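PDB 3FIQ: odorant-binding protein 1F from Rattus norvegicus, which probably binds a wide variety of chemical odorants, as a small secreted lipocalin found in the nasal epithelium. Local coordinates for residues A[31-43]-A[50-62]. Numbering follows the deposited sequence.
Sequences EGGSLRAYFQHME and ELKIIFNVKLDSE. With EDO (1,2-ethanediol), chain C.
I53 presses its CG2 methyl over one face of the F39 ring, 3.9 Å from the centroid, in a CH-pi contact. On the same side of the sheet M42 and I53 run side by side, M42 CG 4.0 Å from I53 CG1. Farther along, A37 CB touches F55 CD2 at 3.6 Å. With F55 CG wedged between its own backbone N and carbonyl carbon (chi1 63°), the ring swings beside A37 and meets Y82 edge-to-face. Strands 38-43 and 50-59 pair as an antiparallel hairpin interrupted by a classic beta bulge: I54 O accepts both Q40 N (2.8 Å) and H41 N (3.2 Å), from the same face of its carbonyl plane. The extra residue shifts the register by one, yet F39 and M42 keep their side chains on a common face. On the other face the K52 chain, bent at chi2 and chi3, folds its CE to 3.4 Å from E43 O, and NZ donates to E50 O from above the carbonyl plane. A water bridges NZ to E43 OE2, weakly on the carboxylate side. Replacing K52 by an alanine is likely to leave E50 O and this water without their NZ partner and E43 O without CD and CE beside it. Y38 OH bonds to T152 OG1 and Q40 NE2 to N156 OD1, linking the hairpin to the C-terminal region. F39 and M42 also pack on F100 of strand 97-105 across the lipocalin beta-barrel. The hairpin thus turns an apolar, partly aromatic face into the barrel; its other face is polar and water-bridged at E43 and K52, and covered by the C-terminal part of the chain at Y38 and N56.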
loop_
_atom_site.group_PDB
_atom_site.type_symbol
_atom_site.label_atom_id
_atom_site.label_comp_id
_atom_site.label_asym_id
_atom_site.label_seq_id
_atom_site.Cartn_x
_atom_site.Cartn_y
_atom_site.Cartn_z
ATOM N N GLU A 31 4.229 -4.646 13.384
ATOM C CA GLU A 31 3.644 -5.955 13.603
ATOM C C GLU A 31 2.273 -5.818 14.246
ATOM O O GLU A 31 2.095 -5.083 15.189
ATOM C CB GLU A 31 4.527 -6.799 14.462
ATOM C CG GLU A 31 3.904 -8.187 14.852
ATOM C CD GLU A 31 4.918 -9.252 15.232
ATOM O OE1 GLU A 31 5.934 -8.902 15.820
ATOM O OE2 GLU A 31 4.642 -10.434 14.927
ATOM N N GLY A 32 1.322 -6.603 13.744
ATOM C CA GLY A 32 -0.054 -6.632 14.221
ATOM C C GLY A 32 -0.847 -5.408 13.992
ATOM O O GLY A 32 -1.978 -5.292 14.428
ATOM N N GLY A 33 -0.310 -4.511 13.202
ATOM C CA GLY A 33 -1.033 -3.342 12.794
ATOM C C GLY A 33 -2.125 -3.557 11.781
ATOM O O GLY A 33 -1.897 -4.323 10.848
ATOM N N SER A 34 -3.194 -2.744 11.849
ATOM C CA SER A 34 -4.306 -2.950 10.932
ATOM C C SER A 34 -3.974 -2.681 9.477
ATOM O O SER A 34 -4.578 -3.251 8.567
ATOM C CB SER A 34 -5.541 -2.085 11.309
ATOM O OG SER A 34 -5.143 -0.770 11.437
ATOM N N LEU A 35 -2.986 -1.809 9.294
ATOM C CA LEU A 35 -2.564 -1.423 7.960
ATOM C C LEU A 35 -1.273 -2.118 7.474
ATOM O O LEU A 35 -0.688 -1.672 6.439
ATOM C CB LEU A 35 -2.463 0.114 7.896
ATOM C CG LEU A 35 -3.702 0.884 8.363
ATOM C CD1 LEU A 35 -3.498 2.388 8.219
ATOM C CD2 LEU A 35 -4.914 0.403 7.583
ATOM N N ARG A 36 -0.815 -3.114 8.198
ATOM C CA ARG A 36 0.416 -3.823 7.766
ATOM C C ARG A 36 0.011 -4.878 6.747
ATOM O O ARG A 36 -0.072 -6.071 7.050
ATOM C CB ARG A 36 1.134 -4.461 8.919
ATOM C CG ARG A 36 2.500 -5.014 8.596
ATOM C CD ARG A 36 3.140 -5.628 9.764
ATOM N NE ARG A 36 4.491 -6.177 9.457
ATOM C CZ ARG A 36 5.644 -5.494 9.577
ATOM N NH1 ARG A 36 5.686 -4.230 9.989
ATOM N NH2 ARG A 36 6.813 -6.161 9.368
ATOM N N ALA A 37 -0.179 -4.405 5.519
ATOM C CA ALA A 37 -0.743 -5.223 4.461
ATOM C C ALA A 37 0.340 -5.764 3.576
ATOM O O ALA A 37 1.131 -4.974 2.983
ATOM C CB ALA A 37 -1.618 -4.374 3.603
ATOM N N TYR A 38 0.369 -7.091 3.491
ATOM C CA TYR A 38 1.326 -7.826 2.622
ATOM C C TYR A 38 0.575 -8.107 1.305
ATOM O O TYR A 38 -0.257 -9.026 1.229
ATOM C CB TYR A 38 1.748 -9.115 3.244
ATOM C CG TYR A 38 2.600 -9.012 4.499
ATOM C CD1 TYR A 38 2.019 -8.797 5.761
ATOM C CD2 TYR A 38 3.998 -9.112 4.426
ATOM C CE1 TYR A 38 2.857 -8.693 6.916
ATOM C CE2 TYR A 38 4.793 -9.024 5.540
ATOM C CZ TYR A 38 4.211 -8.807 6.786
ATOM O OH TYR A 38 4.988 -8.739 7.927
ATOM N N PHE A 39 0.812 -7.264 0.292
ATOM C CA PHE A 39 0.052 -7.426 -0.964
ATOM C C PHE A 39 0.291 -8.801 -1.516
ATOM O O PHE A 39 1.356 -9.400 -1.343
ATOM C CB PHE A 39 0.505 -6.371 -1.994
ATOM C CG PHE A 39 -0.265 -5.031 -1.877
ATOM C CD1 PHE A 39 -0.736 -4.545 -0.673
ATOM C CD2 PHE A 39 -0.449 -4.246 -2.984
ATOM C CE1 PHE A 39 -1.446 -3.312 -0.592
ATOM C CE2 PHE A 39 -1.128 -3.025 -2.884
ATOM C CZ PHE A 39 -1.595 -2.561 -1.704
ATOM N N GLN A 40 -0.729 -9.280 -2.217
ATOM C CA GLN A 40 -0.637 -10.472 -3.039
ATOM C C GLN A 40 -0.973 -10.240 -4.497
ATOM O O GLN A 40 -0.331 -10.818 -5.395
ATOM C CB GLN A 40 -1.538 -11.542 -2.415
ATOM C CG GLN A 40 -1.448 -12.897 -3.139
ATOM C CD GLN A 40 -2.219 -13.953 -2.392
ATOM O OE1 GLN A 40 -3.393 -14.234 -2.701
ATOM N NE2 GLN A 40 -1.575 -14.523 -1.408
ATOM N N HIS A 41 -2.029 -9.475 -4.791
ATOM C CA HIS A 41 -2.523 -9.376 -6.163
ATOM C C HIS A 41 -3.342 -8.145 -6.339
ATOM O O HIS A 41 -3.999 -7.698 -5.392
ATOM C CB HIS A 41 -3.408 -10.626 -6.462
ATOM C CG HIS A 41 -3.719 -10.869 -7.910
ATOM N ND1 HIS A 41 -4.831 -10.321 -8.521
ATOM C CD2 HIS A 41 -3.049 -11.563 -8.887
ATOM C CE1 HIS A 41 -4.832 -10.677 -9.807
ATOM N NE2 HIS A 41 -3.801 -11.451 -10.040
ATOM N N MET A 42 -3.321 -7.593 -7.556
ATOM C CA MET A 42 -4.201 -6.484 -7.950
ATOM C C MET A 42 -4.866 -6.787 -9.237
ATOM O O MET A 42 -4.285 -7.427 -10.163
ATOM C CB MET A 42 -3.408 -5.198 -8.054
ATOM C CG MET A 42 -2.810 -4.740 -6.762
ATOM S SD MET A 42 -2.344 -2.981 -6.653
ATOM C CE MET A 42 -0.887 -2.973 -7.659
ATOM N N GLU A 43 -6.122 -6.323 -9.371
ATOM C CA GLU A 43 -6.812 -6.520 -10.621
ATOM C C GLU A 43 -7.817 -5.419 -10.868
ATOM O O GLU A 43 -8.630 -5.142 -10.000
ATOM C CB GLU A 43 -7.530 -7.855 -10.620
ATOM C CG GLU A 43 -8.309 -8.161 -11.845
ATOM C CD GLU A 43 -9.247 -9.352 -11.639
ATOM O OE1 GLU A 43 -9.347 -9.904 -10.511
ATOM O OE2 GLU A 43 -9.926 -9.691 -12.605
ATOM N N GLU A 50 -12.504 0.007 -10.932
ATOM C CA GLU A 50 -12.769 -0.884 -9.826
ATOM C C GLU A 50 -11.516 -1.689 -9.600
ATOM O O GLU A 50 -11.242 -2.599 -10.385
ATOM C CB GLU A 50 -14.015 -1.752 -10.129
ATOM C CG GLU A 50 -14.652 -2.424 -8.974
ATOM C CD GLU A 50 -16.134 -2.893 -9.247
ATOM O OE1 GLU A 50 -17.159 -2.103 -9.267
ATOM O OE2 GLU A 50 -16.233 -4.076 -9.456
ATOM N N LEU A 51 -10.769 -1.395 -8.542
ATOM C CA LEU A 51 -9.447 -2.017 -8.295
ATOM C C LEU A 51 -9.532 -2.951 -7.131
ATOM O O LEU A 51 -9.631 -2.541 -5.962
ATOM C CB LEU A 51 -8.405 -0.904 -8.009
ATOM C CG LEU A 51 -6.996 -1.335 -7.604
ATOM C CD1 LEU A 51 -6.334 -2.197 -8.626
ATOM C CD2 LEU A 51 -6.145 -0.071 -7.441
ATOM N N LYS A 52 -9.419 -4.251 -7.435
ATOM C CA LYS A 52 -9.441 -5.265 -6.399
ATOM C C LYS A 52 -8.047 -5.557 -5.925
ATOM O O LYS A 52 -7.185 -5.944 -6.735
ATOM C CB LYS A 52 -10.037 -6.543 -6.988
ATOM C CG LYS A 52 -11.568 -6.585 -7.075
ATOM C CD LYS A 52 -12.116 -5.886 -8.236
ATOM C CE LYS A 52 -11.682 -6.494 -9.596
ATOM N NZ LYS A 52 -12.178 -5.528 -10.614
ATOM N N ILE A 53 -7.797 -5.402 -4.633
ATOM C CA ILE A 53 -6.492 -5.698 -4.076
ATOM C C ILE A 53 -6.659 -6.821 -3.071
ATOM O O ILE A 53 -7.421 -6.712 -2.148
ATOM C CB ILE A 53 -5.900 -4.448 -3.413
ATOM C CG1 ILE A 53 -5.757 -3.294 -4.420
ATOM C CG2 ILE A 53 -4.569 -4.816 -2.773
ATOM C CD1 ILE A 53 -5.264 -2.008 -3.750
ATOM N N ILE A 54 -5.894 -7.902 -3.251
ATOM C CA ILE A 54 -5.883 -9.021 -2.299
ATOM C C ILE A 54 -4.576 -8.867 -1.529
ATOM O O ILE A 54 -3.492 -8.649 -2.126
ATOM C CB ILE A 54 -5.921 -10.374 -3.010
ATOM C CG1 ILE A 54 -7.264 -10.502 -3.731
ATOM C CG2 ILE A 54 -5.729 -11.518 -1.996
ATOM C CD1 ILE A 54 -7.348 -11.717 -4.678
ATOM N N PHE A 55 -4.659 -8.950 -0.208
ATOM C CA PHE A 55 -3.491 -8.834 0.663
ATOM C C PHE A 55 -3.670 -9.691 1.892
ATOM O O PHE A 55 -4.775 -10.130 2.190
ATOM C CB PHE A 55 -3.261 -7.372 1.080
ATOM C CG PHE A 55 -4.338 -6.738 1.885
ATOM C CD1 PHE A 55 -5.349 -6.036 1.246
ATOM C CD2 PHE A 55 -4.306 -6.721 3.281
ATOM C CE1 PHE A 55 -6.360 -5.386 2.018
ATOM C CE2 PHE A 55 -5.250 -6.021 4.007
ATOM C CZ PHE A 55 -6.300 -5.384 3.388
ATOM N N ASN A 56 -2.576 -10.000 2.536
ATOM C CA ASN A 56 -2.612 -10.705 3.807
ATOM C C ASN A 56 -2.205 -9.796 4.925
ATOM O O ASN A 56 -1.376 -8.908 4.766
ATOM C CB ASN A 56 -1.701 -11.976 3.805
ATOM C CG ASN A 56 -2.349 -13.086 3.062
ATOM O OD1 ASN A 56 -3.257 -13.759 3.606
ATOM N ND2 ASN A 56 -1.978 -13.248 1.830
ATOM N N VAL A 57 -2.708 -10.099 6.129
ATOM C CA VAL A 57 -2.152 -9.573 7.357
ATOM C C VAL A 57 -1.785 -10.795 8.135
ATOM O O VAL A 57 -2.351 -11.856 7.945
ATOM C CB VAL A 57 -3.132 -8.645 8.184
ATOM C CG1 VAL A 57 -3.453 -7.396 7.414
ATOM C CG2 VAL A 57 -4.348 -9.381 8.687
ATOM N N LYS A 58 -0.779 -10.697 8.974
ATOM C CA LYS A 58 -0.411 -11.806 9.787
ATOM C C LYS A 58 -1.158 -11.677 11.083
ATOM O O LYS A 58 -1.175 -10.598 11.693
ATOM C CB LYS A 58 1.072 -11.816 10.070
ATOM C CG LYS A 58 1.965 -11.973 8.912
ATOM C CD LYS A 58 1.832 -13.286 8.194
ATOM C CE LYS A 58 1.823 -14.528 9.120
ATOM N NZ LYS A 58 3.155 -15.132 9.558
ATOM N N LEU A 59 -1.815 -12.781 11.486
ATOM C CA LEU A 59 -2.594 -12.774 12.722
ATOM C C LEU A 59 -2.225 -14.063 13.416
ATOM O O LEU A 59 -2.424 -15.150 12.884
ATOM C CB LEU A 59 -4.102 -12.715 12.492
ATOM C CG LEU A 59 -4.956 -12.839 13.728
ATOM C CD1 LEU A 59 -4.845 -11.534 14.484
ATOM C CD2 LEU A 59 -6.383 -13.049 13.208
ATOM N N ASP A 60 -1.689 -13.941 14.625
ATOM C CA ASP A 60 -0.870 -14.982 15.221
ATOM C C ASP A 60 0.219 -15.414 14.208
ATOM O O ASP A 60 0.886 -14.576 13.568
ATOM C CB ASP A 60 -1.748 -16.089 15.771
ATOM C CG ASP A 60 -2.893 -15.542 16.662
ATOM O OD1 ASP A 60 -2.624 -14.696 17.561
ATOM O OD2 ASP A 60 -4.085 -15.831 16.405
ATOM N N SER A 61 0.359 -16.674 13.959
ATOM C CA SER A 61 1.390 -17.014 13.027
ATOM C C SER A 61 0.862 -17.185 11.640
ATOM O O SER A 61 1.633 -17.597 10.771
ATOM C CB SER A 61 2.006 -18.309 13.411
ATOM O OG SER A 61 1.041 -19.336 13.562
ATOM N N GLU A 62 -0.419 -16.884 11.423
ATOM C CA GLU A 62 -1.080 -17.347 10.211
ATOM C C GLU A 62 -1.298 -16.184 9.256
ATOM O O GLU A 62 -1.247 -15.020 9.643
ATOM C CB GLU A 62 -2.446 -17.955 10.494
ATOM C CG GLU A 62 -2.449 -19.171 11.398
ATOM C CD GLU A 62 -2.601 -20.455 10.608
ATOM O OE1 GLU A 62 -2.149 -20.505 9.446
ATOM O OE2 GLU A 62 -3.155 -21.417 11.162
HETATM C C1 EDO C . 1.052 -10.200 16.202
HETATM O O1 EDO C . 0.388 -8.987 16.621
HETATM C C2 EDO C . 0.284 -11.005 15.160
HETATM O O2 EDO C . -1.120 -11.244 15.477
HETATM O O HOH W 1 0.345 -7.999 9.173
HETATM O O HOH W 2 -6.841 -8.885 -7.003
HETATM O O HOH W 3 -11.609 -6.781 -13.035
#